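Local coordinates for uncharacterized protein (PDB 4WRP) that is of unknown function but is the C-terminal, DUF5617-containing part of a probable Legionella pneumophila effector that also carries a predicted RavJ-type peptidase region, at residues V44-D47 / Y48-G52. Sequence-based numbering, arbitrary orientation.
Sequences VLDD and YTKGG
Asp47 O receives two backbone N-H groups where helix 34-49 gives out in a Schellman motif, a compact example of how a helix C-terminus satisfies its last carbonyls. Lys50 N (3.0 Å from Asp47 O) and Gly52 N (2.8 Å from Asp47 O) approach from opposite faces of the carbonyl plane, each well out of it and not on a lone pair. Inside the Gly52 bond, Gly51 N bonds weakly to Tyr48 O. The chain turns back through Gly51 and Gly52, whose positive phi values suit glycine. Just before this, the i+4 to i pattern still holds: Tyr48 N donates to Val44 O, and Thr49 N to Leu45 O at 3.1 Å. Asp46 O instead takes the Thr49 hydroxyl, OG1 to O 2.7 Å, together with a weak bond from Thr49 N. A chi1 of 65° sets OG1 between its own backbone N and carbonyl carbon, facing back down the helix, while CG2 lies against Leu45 O.

Outside this backbone network, the extended Lys50 chain runs over Asp46 O and bends at its last torsion (chi4 64°) to deliver NZ to the Asp46 carboxylate. Lys50 NZ meets Asp46 OD1 on its syn side at 2.7 Å. A weaker bond to OD2 completes this salt bridge on the more exposed flank. The Asp47 carboxylate passes beside Gly52 CA and accepts the backbone N-H groups of Thr54 and Trp55, tying the following loop to the helix end. On the buried flank, Tyr48 OH hydrogen-bonds to Tyr9 and His71, and its ring meets Trp13 edge-to-face; Leu45 packs on Phe17 and Val79, so this helix end is wedged between helices 6-21 and 68-83.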
ATOM      1  N   VAL A  44      -5.397 -10.884   1.876  1.00 25.75           N
ATOM      2  CA  VAL A  44      -4.000 -10.632   2.092  1.00 25.07           C
ATOM      3  C   VAL A  44      -3.751  -9.215   2.619  1.00 23.47           C
ATOM      4  O   VAL A  44      -2.908  -9.005   3.498  1.00 22.71           O
ATOM      5  CB  VAL A  44      -3.243 -10.879   0.776  1.00 25.68           C
ATOM      6  CG1 VAL A  44      -1.834 -10.340   0.832  1.00 26.11           C
ATOM      7  CG2 VAL A  44      -3.280 -12.385   0.488  1.00 28.52           C
ATOM      8  N   LEU A  45      -4.433  -8.237   2.056  1.00 21.80           N
ATOM      9  CA  LEU A  45      -4.305  -6.857   2.563  1.00 22.66           C
ATOM     10  C   LEU A  45      -4.818  -6.751   3.983  1.00 22.72           C
ATOM     11  O   LEU A  45      -4.223  -6.078   4.814  1.00 24.58           O
ATOM     12  CB  LEU A  45      -5.065  -5.876   1.658  1.00 21.87           C
ATOM     13  CG  LEU A  45      -4.651  -5.779   0.210  1.00 23.20           C
ATOM     14  CD1 LEU A  45      -5.610  -4.749  -0.430  1.00 23.54           C
ATOM     15  CD2 LEU A  45      -3.214  -5.359   0.053  1.00 23.23           C
ATOM     16  N   ASP A  46      -5.926  -7.405   4.279  1.00 25.03           N
ATOM     17  CA  ASP A  46      -6.443  -7.325   5.654  1.00 26.49           C
ATOM     18  C   ASP A  46      -5.437  -7.924   6.634  1.00 27.22           C
ATOM     19  O   ASP A  46      -5.161  -7.354   7.652  1.00 25.99           O
ATOM     20  CB  ASP A  46      -7.794  -8.018   5.737  1.00 29.65           C
ATOM     21  CG  ASP A  46      -8.546  -7.689   7.046  1.00 32.84           C
ATOM     22  OD1 ASP A  46      -8.477  -6.558   7.589  1.00 38.47           O
ATOM     23  OD2 ASP A  46      -9.228  -8.589   7.526  1.00 37.86           O
ATOM     24  N   ASP A  47      -4.854  -9.066   6.279  1.00 27.77           N
ATOM     25  CA  ASP A  47      -3.840  -9.700   7.108  1.00 29.61           C
ATOM     26  C   ASP A  47      -2.678  -8.732   7.337  1.00 27.79           C
ATOM     27  O   ASP A  47      -2.193  -8.584   8.466  1.00 28.05           O
ATOM     28  CB  ASP A  47      -3.390 -11.040   6.498  1.00 31.63           C
ATOM     29  CG  ASP A  47      -2.318 -11.717   7.316  1.00 34.90           C
ATOM     30  OD1 ASP A  47      -2.576 -11.894   8.533  1.00 35.06           O
ATOM     31  OD2 ASP A  47      -1.227 -12.044   6.746  1.00 32.82           O
ATOM     32  N   TYR A  48      -2.294  -7.997   6.303  1.00 25.91           N
ATOM     33  CA  TYR A  48      -1.241  -6.976   6.423  1.00 25.80           C
ATOM     34  C   TYR A  48      -1.557  -5.912   7.464  1.00 26.22           C
ATOM     35  O   TYR A  48      -0.685  -5.511   8.198  1.00 25.15           O
ATOM     36  CB  TYR A  48      -0.973  -6.311   5.080  1.00 24.78           C
ATOM     37  CG  TYR A  48      -0.004  -5.170   5.066  1.00 23.33           C
ATOM     38  CD1 TYR A  48       1.354  -5.366   5.304  1.00 24.88           C
ATOM     39  CD2 TYR A  48      -0.444  -3.882   4.808  1.00 23.74           C
ATOM     40  CE1 TYR A  48       2.258  -4.331   5.259  1.00 24.21           C
ATOM     41  CE2 TYR A  48       0.439  -2.819   4.797  1.00 24.12           C
ATOM     42  CZ  TYR A  48       1.794  -3.051   4.996  1.00 25.47           C
ATOM     43  OH  TYR A  48       2.659  -1.986   4.969  1.00 27.42           O
ATOM     44  N   THR A  49      -2.804  -5.469   7.519  1.00 28.34           N
ATOM     45  CA  THR A  49      -3.180  -4.397   8.448  1.00 30.39           C
ATOM     46  C   THR A  49      -3.357  -4.928   9.873  1.00 32.38           C
ATOM     47  O   THR A  49      -3.585  -4.152  10.760  1.00 33.63           O
ATOM     48  CB  THR A  49      -4.477  -3.737   8.016  1.00 30.14           C
ATOM     49  OG1 THR A  49      -5.521  -4.709   8.107  1.00 32.37           O
ATOM     50  CG2 THR A  49      -4.385  -3.201   6.558  1.00 29.94           C
ATOM     51  N   LYS A  50      -3.274  -6.245  10.077  1.00 34.20           N
ATOM     52  CA  LYS A  50      -3.460  -6.843  11.370  1.00 38.54           C
ATOM     53  C   LYS A  50      -2.153  -7.456  11.839  1.00 39.59           C
ATOM     54  O   LYS A  50      -2.167  -8.351  12.622  1.00 39.02           O
ATOM     55  CB  LYS A  50      -4.533  -7.933  11.301  1.00 40.69           C
ATOM     56  CG  LYS A  50      -5.937  -7.425  11.042  1.00 44.07           C
ATOM     57  CD  LYS A  50      -6.893  -8.577  10.795  1.00 47.92           C
ATOM     58  CE  LYS A  50      -8.347  -8.208  11.082  1.00 54.08           C
ATOM     59  NZ  LYS A  50      -8.979  -7.154  10.222  1.00 55.67           N
ATOM     60  N   GLY A  51      -1.022  -7.018  11.308  1.00 40.83           N
ATOM     61  CA  GLY A  51       0.270  -7.528  11.773  1.00 40.86           C
ATOM     62  C   GLY A  51       0.913  -8.581  10.902  1.00 39.03           C
ATOM     63  O   GLY A  51       2.053  -8.950  11.166  1.00 37.79           O
ATOM     64  N   GLY A  52       0.199  -9.088   9.896  1.00 35.06           N
ATOM     65  CA  GLY A  52       0.817  -9.943   8.891  1.00 35.48           C
ATOM     66  C   GLY A  52       1.095 -11.383   9.298  1.00 38.57           C
ATOM     67  O   GLY A  52       1.906 -12.085   8.668  1.00 38.88           O
TER